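Local coordinates for protein N-acyl homoserine lactonase (Bacillus thuringiensis, PDB 2BTN) that probably hydrolyses the lactone ring of N-acyl homoserine lactones, short- and long-chain alike, with a pair of zinc ions, at residues 33-38 with 235-240; 103-108 with 173-178. All coordinates share one frame; numbering follows the deposited sequence.

Overall arrangement
Both contacts are buried and meet the dinuclear zinc site from different parts of the metallo-beta-lactamase fold, contact 1 with one histidine ligand, contact 2 with two. The centre of contact 1, which joins strand 32-44 to the turn after strand 232-235, lies about 11 Å from the chain centre; I239 is its one exposed touching residue. Contact 2, centred about 6 Å from the chain centre, has only buried touching residues and ties the loop after strand 101-103 to strand 176-182. A single imidazole-to-carbonyl bond crosses contact 1 beside apolar packing; two bonds from Q176 and a histidine pair cross contact 2. Their centres stand about 16 Å apart, and water 3 binds both zinc ions.

Contact 1. Residues 33-38 with 235-240; sequences LNLPVW and FGHDIE. With ZN (zinc ion), chain B.
The carbonyl oxygen of P36 receives the one direct hydrogen bond between the segments, from ND1 of H237 at 2.7 Å. The N-H...O angle is 156°, and the oxygen lies close to the imidazole plane. With ND1 donating, NE2, the other ring nitrogen, is left to bind a zinc ion at 2.2 Å. Held at ND1 by the carbonyl and at NE2 by zinc, the ring is fixed in its rotation. D110, H111 and D193 complete the protein ligands of that ion, which also holds waters 2 and 3. P36 is thus a second-shell residue that positions a first-shell one.

Water 1 adds an indirect link: it accepts from W38 NE1 at 2.9 Å and from D238 N, and donates to F235 O. The indole comes edge-on to the turn, its CD1 3.4 Å from G236 O.

I239 supplies the apolar part of the contact. Its CD1 meets CD2 of L35 at 3.5 Å, the side chains crossing at about a right angle, while its CG1 packs on CD of P36 at 3.8 Å.

Segment 33-38, part of strand 32-44, pairs through its backbone with strand 7-19. Segment 235-240 leaves strand 232-235 and enters helix 239-242, with D238 at the N-cap, its OD1 accepting a weak bond from E240 N while OD2 accepts from K198 N; E242 of that helix touches P36 and W38.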
loop_
_atom_site.group_PDB
_atom_site.type_symbol
_atom_site.label_atom_id
_atom_site.label_comp_id
_atom_site.label_asym_id
_atom_site.label_seq_id
_atom_site.Cartn_x
_atom_site.Cartn_y
_atom_site.Cartn_z
ATOM N N LEU A 33 -11.104 -15.911 -3.172
ATOM C CA LEU A 33 -10.832 -14.734 -3.992
ATOM C C LEU A 33 -9.335 -14.630 -4.236
ATOM O O LEU A 33 -8.535 -14.890 -3.340
ATOM C CB LEU A 33 -11.283 -13.459 -3.281
ATOM C CG LEU A 33 -12.680 -12.895 -3.499
ATOM C CD1 LEU A 33 -12.966 -11.884 -2.407
ATOM C CD2 LEU A 33 -12.779 -12.239 -4.873
ATOM N N ASN A 34 -8.968 -14.228 -5.444
ATOM C CA ASN A 34 -7.572 -14.064 -5.825
ATOM C C ASN A 34 -7.303 -12.570 -6.062
ATOM O O ASN A 34 -7.582 -12.034 -7.137
ATOM C CB ASN A 34 -7.281 -14.911 -7.064
ATOM C CG ASN A 34 -5.802 -15.046 -7.355
ATOM O OD1 ASN A 34 -5.039 -14.101 -7.205
ATOM N ND2 ASN A 34 -5.396 -16.221 -7.789
ATOM N N LEU A 35 -6.767 -11.916 -5.033
ATOM C CA LEU A 35 -6.616 -10.452 -4.990
ATOM C C LEU A 35 -5.296 -9.966 -5.554
ATOM O O LEU A 35 -4.257 -10.588 -5.323
ATOM C CB LEU A 35 -6.713 -9.970 -3.535
ATOM C CG LEU A 35 -7.939 -10.361 -2.702
ATOM C CD1 LEU A 35 -7.747 -9.886 -1.246
ATOM C CD2 LEU A 35 -9.202 -9.780 -3.298
ATOM N N PRO A 36 -5.302 -8.811 -6.227
ATOM C CA PRO A 36 -4.055 -8.244 -6.729
ATOM C C PRO A 36 -3.227 -7.598 -5.589
ATOM O O PRO A 36 -3.786 -6.986 -4.669
ATOM C CB PRO A 36 -4.533 -7.168 -7.710
ATOM C CG PRO A 36 -5.860 -6.682 -7.095
ATOM C CD PRO A 36 -6.468 -7.944 -6.518
ATOM N N VAL A 37 -1.914 -7.756 -5.674
ATOM C CA VAL A 37 -0.948 -7.063 -4.803
ATOM C C VAL A 37 -0.280 -5.951 -5.623
ATOM O O VAL A 37 0.095 -6.163 -6.781
ATOM C CB VAL A 37 0.086 -8.041 -4.178
ATOM C CG1 VAL A 37 1.125 -7.289 -3.305
ATOM C CG2 VAL A 37 -0.624 -9.118 -3.305
ATOM N N TRP A 38 -0.180 -4.759 -5.028
ATOM C CA TRP A 38 0.345 -3.579 -5.695
ATOM C C TRP A 38 1.532 -2.965 -4.976
ATOM O O TRP A 38 1.630 -3.015 -3.753
ATOM C CB TRP A 38 -0.711 -2.477 -5.715
ATOM C CG TRP A 38 -1.921 -2.769 -6.542
ATOM C CD1 TRP A 38 -3.178 -3.080 -6.084
ATOM C CD2 TRP A 38 -2.002 -2.749 -7.965
ATOM N NE1 TRP A 38 -4.036 -3.244 -7.141
ATOM C CE2 TRP A 38 -3.341 -3.045 -8.312
ATOM C CE3 TRP A 38 -1.077 -2.494 -8.994
ATOM C CZ2 TRP A 38 -3.779 -3.103 -9.640
ATOM C CZ3 TRP A 38 -1.509 -2.546 -10.313
ATOM C CH2 TRP A 38 -2.853 -2.849 -10.625
ATOM N N PHE A 235 -8.380 1.567 -5.031
ATOM C CA PHE A 235 -8.574 0.783 -3.816
ATOM C C PHE A 235 -7.481 -0.269 -3.672
ATOM O O PHE A 235 -6.735 -0.537 -4.609
ATOM C CB PHE A 235 -10.011 0.206 -3.789
ATOM C CG PHE A 235 -11.062 1.277 -3.924
ATOM C CD1 PHE A 235 -11.634 1.565 -5.166
ATOM C CD2 PHE A 235 -11.393 2.076 -2.832
ATOM C CE1 PHE A 235 -12.546 2.602 -5.309
ATOM C CE2 PHE A 235 -12.327 3.114 -2.966
ATOM C CZ PHE A 235 -12.913 3.366 -4.214
ATOM N N GLY A 236 -7.370 -0.859 -2.489
ATOM C CA GLY A 236 -6.190 -1.668 -2.205
ATOM C C GLY A 236 -6.127 -3.019 -2.889
ATOM O O GLY A 236 -5.068 -3.447 -3.308
ATOM N N HIS A 237 -7.260 -3.705 -2.993
ATOM C CA HIS A 237 -7.261 -5.092 -3.486
ATOM C C HIS A 237 -8.536 -5.330 -4.291
ATOM O O HIS A 237 -9.371 -6.160 -3.928
ATOM C CB HIS A 237 -7.194 -6.059 -2.304
ATOM C CG HIS A 237 -5.877 -6.058 -1.581
ATOM N ND1 HIS A 237 -4.702 -6.451 -2.177
ATOM C CD2 HIS A 237 -5.562 -5.763 -0.294
ATOM C CE1 HIS A 237 -3.712 -6.368 -1.306
ATOM N NE2 HIS A 237 -4.211 -5.961 -0.152
ATOM N N ASP A 238 -8.707 -4.544 -5.344
ATOM C CA ASP A 238 -9.997 -4.484 -6.042
ATOM C C ASP A 238 -9.917 -5.129 -7.425
ATOM O O ASP A 238 -9.405 -4.535 -8.369
ATOM C CB ASP A 238 -10.480 -3.043 -6.145
ATOM C CG ASP A 238 -11.934 -2.940 -6.588
ATOM O OD1 ASP A 238 -12.415 -3.780 -7.398
ATOM O OD2 ASP A 238 -12.675 -2.032 -6.185
ATOM N N ILE A 239 -10.455 -6.345 -7.510
ATOM C CA ILE A 239 -10.406 -7.189 -8.706
ATOM C C ILE A 239 -11.181 -6.615 -9.880
ATOM O O ILE A 239 -10.826 -6.820 -11.039
ATOM C CB ILE A 239 -10.907 -8.582 -8.326
ATOM C CG1 ILE A 239 -9.725 -9.428 -7.894
ATOM C CG2 ILE A 239 -11.717 -9.251 -9.447
ATOM C CD1 ILE A 239 -10.030 -10.238 -6.691
ATOM N N GLU A 240 -12.222 -5.862 -9.561
ATOM C CA GLU A 240 -13.051 -5.201 -10.557
ATOM C C GLU A 240 -12.356 -3.997 -11.197
ATOM O O GLU A 240 -12.494 -3.759 -12.394
ATOM C CB GLU A 240 -14.368 -4.790 -9.888
ATOM C CG GLU A 240 -15.450 -4.275 -10.814
ATOM C CD GLU A 240 -16.659 -3.796 -10.033
ATOM O OE1 GLU A 240 -16.593 -2.707 -9.429
ATOM O OE2 GLU A 240 -17.672 -4.512 -10.030
HETATM ZN ZN ZN B . -3.077 -5.875 1.711
HETATM O O HOH W 1 -6.819 -2.830 -6.644
HETATM O O HOH W 2 -4.424 -7.828 2.629
HETATM O O HOH W 3 -2.558 -6.691 3.713
#

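Contact 2. Residues 103-108 with 173-178; sequences ISSHLH and PGHQSL. With ZN (zinc ion), chain C.
S105 O accepts the backbone N-H of Q176 at 2.8 Å, with the donor in the carbonyl plane and an N-H...O angle of 156°. The same oxygen also takes a CA-H...O contact from H175, whose CA is 3.5 Å away. One residue earlier, S104 O is served by the side chain of Q176: NE2 donates at 2.8 Å, from above the carbonyl plane rather than along a lone pair. The torsions explain that reach, since CG sits between the backbone N and the carbonyl carbon (chi1 64°) and the chain then runs extended to its amide. Donors at both ends of Q176 thereby satisfy two successive carbonyls of the loop. Water 4 may also donate to S104 O (3.2 Å) or G174 O (3.1 Å), having fewer protons than acceptors in reach. Q176 O, in contrast, is buried here with no polar partner in the model.

H106 and H175 form a T-shaped pair, with ring centroids 4.6 Å apart and planes at 61°. CD2 of H175 points at the face of H106 and approaches its ND1 at 3.4 Å. Neither ring relies on the other for its polar needs. H106 ND1 donates to S105 OG at 2.9 Å, nearly in the imidazole plane, and that hydroxyl also bonds D52. H175 is bound at ND1 by T168 and at NE2 by D193 N. Beyond Q176, CD1 of I103 and CD1 of L178 meet tip to tip in an apolar patch.

H106 NE2 and H108 ND1 bind a zinc ion, joined by H171, D193 and water 3. The chemistry implies a second shell: S105 OG accepts from H106 ND1, leaving NE2 for the metal, H175 backs that ligand's face, and the two bonds from Q176 tie down the backbone just before it, consistent with a fixed position for H106.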
loop_
_atom_site.group_PDB
_atom_site.type_symbol
_atom_site.label_atom_id
_atom_site.label_comp_id
_atom_site.label_asym_id
_atom_site.label_seq_id
_atom_site.Cartn_x
_atom_site.Cartn_y
_atom_site.Cartn_z
ATOM N N ILE A 103 7.804 4.296 1.274
ATOM C CA ILE A 103 6.629 4.513 2.114
ATOM C C ILE A 103 5.974 3.159 2.376
ATOM O O ILE A 103 5.540 2.491 1.438
ATOM C CB ILE A 103 5.621 5.482 1.409
ATOM C CG1 ILE A 103 6.235 6.876 1.252
ATOM C CG2 ILE A 103 4.292 5.583 2.198
ATOM C CD1 ILE A 103 5.449 7.816 0.347
ATOM N N SER A 104 5.885 2.767 3.645
ATOM C CA SER A 104 5.121 1.574 4.021
ATOM C C SER A 104 3.751 2.046 4.460
ATOM O O SER A 104 3.636 2.750 5.479
ATOM C CB SER A 104 5.793 0.840 5.183
ATOM O OG SER A 104 6.987 0.206 4.753
ATOM N N SER A 105 2.720 1.683 3.699
ATOM C CA SER A 105 1.331 1.973 4.076
ATOM C C SER A 105 1.033 1.270 5.394
ATOM O O SER A 105 0.347 1.812 6.254
ATOM C CB SER A 105 0.375 1.471 2.998
ATOM O OG SER A 105 0.481 0.057 2.849
ATOM N N HIS A 106 1.584 0.057 5.535
ATOM C CA HIS A 106 1.574 -0.709 6.763
ATOM C C HIS A 106 2.513 -1.923 6.617
ATOM O O HIS A 106 3.131 -2.117 5.561
ATOM C CB HIS A 106 0.146 -1.103 7.176
ATOM C CG HIS A 106 -0.582 -1.974 6.193
ATOM N ND1 HIS A 106 -0.676 -1.685 4.848
ATOM C CD2 HIS A 106 -1.324 -3.092 6.386
ATOM C CE1 HIS A 106 -1.423 -2.597 4.257
ATOM N NE2 HIS A 106 -1.834 -3.456 5.170
ATOM N N LEU A 107 2.646 -2.725 7.671
ATOM C CA LEU A 107 3.666 -3.761 7.645
ATOM C C LEU A 107 3.114 -5.188 7.489
ATOM O O LEU A 107 3.800 -6.176 7.812
ATOM C CB LEU A 107 4.649 -3.612 8.831
ATOM C CG LEU A 107 5.431 -2.292 8.945
ATOM C CD1 LEU A 107 6.235 -2.238 10.266
ATOM C CD2 LEU A 107 6.345 -2.043 7.704
ATOM N N HIS A 108 1.892 -5.301 6.969
ATOM C CA HIS A 108 1.362 -6.625 6.603
ATOM C C HIS A 108 2.255 -7.227 5.530
ATOM O O HIS A 108 2.933 -6.486 4.800
ATOM C CB HIS A 108 -0.091 -6.545 6.138
ATOM C CG HIS A 108 -1.057 -6.349 7.270
ATOM N ND1 HIS A 108 -2.395 -6.117 7.076
ATOM C CD2 HIS A 108 -0.864 -6.349 8.610
ATOM C CE1 HIS A 108 -2.993 -5.995 8.246
ATOM N NE2 HIS A 108 -2.084 -6.126 9.193
ATOM N N PRO A 173 -3.029 -1.412 13.033
ATOM C CA PRO A 173 -2.887 -0.373 14.070
ATOM C C PRO A 173 -2.403 0.999 13.580
ATOM O O PRO A 173 -2.835 2.023 14.141
ATOM C CB PRO A 173 -1.903 -0.992 15.062
ATOM C CG PRO A 173 -2.163 -2.476 14.903
ATOM C CD PRO A 173 -2.305 -2.646 13.403
ATOM N N GLY A 174 -1.534 1.030 12.563
ATOM C CA GLY A 174 -1.009 2.296 12.037
ATOM C C GLY A 174 -1.077 2.447 10.537
ATOM O O GLY A 174 -0.177 3.042 9.913
ATOM N N HIS A 175 -2.148 1.931 9.939
ATOM C CA HIS A 175 -2.297 1.966 8.492
ATOM C C HIS A 175 -2.334 3.408 7.968
ATOM O O HIS A 175 -2.964 4.267 8.571
ATOM C CB HIS A 175 -3.567 1.219 8.055
ATOM C CG HIS A 175 -3.722 1.158 6.568
ATOM N ND1 HIS A 175 -4.274 2.186 5.833
ATOM C CD2 HIS A 175 -3.322 0.225 5.674
ATOM C CE1 HIS A 175 -4.239 1.869 4.552
ATOM N NE2 HIS A 175 -3.660 0.688 4.428
ATOM N N GLN A 176 -1.654 3.661 6.842
ATOM C CA GLN A 176 -1.713 4.987 6.203
ATOM C C GLN A 176 -2.003 4.916 4.686
ATOM O O GLN A 176 -1.520 4.020 3.993
ATOM C CB GLN A 176 -0.436 5.805 6.504
ATOM C CG GLN A 176 0.863 5.228 5.931
ATOM C CD GLN A 176 2.113 6.008 6.390
ATOM O OE1 GLN A 176 1.984 7.090 6.965
ATOM N NE2 GLN A 176 3.306 5.466 6.122
ATOM N N SER A 177 -2.802 5.858 4.193
ATOM C CA SER A 177 -3.100 6.006 2.766
ATOM C C SER A 177 -2.348 7.199 2.173
ATOM O O SER A 177 -1.736 7.983 2.898
ATOM C CB SER A 177 -4.607 6.251 2.559
ATOM O OG SER A 177 -5.375 5.292 3.233
ATOM N N LEU A 178 -2.421 7.328 0.848
ATOM C CA LEU A 178 -1.708 8.357 0.090
ATOM C C LEU A 178 -2.652 9.311 -0.630
ATOM O O LEU A 178 -3.598 8.875 -1.278
ATOM C CB LEU A 178 -0.829 7.725 -0.994
ATOM C CG LEU A 178 0.444 6.936 -0.704
ATOM C CD1 LEU A 178 1.598 7.878 -0.431
ATOM C CD2 LEU A 178 0.260 5.898 0.417
HETATM ZN ZN ZN C . -3.192 -5.275 5.091
HETATM O O HOH W 4 2.513 2.829 8.481
HETATM O O HOH W 3 -2.558 -6.691 3.713
#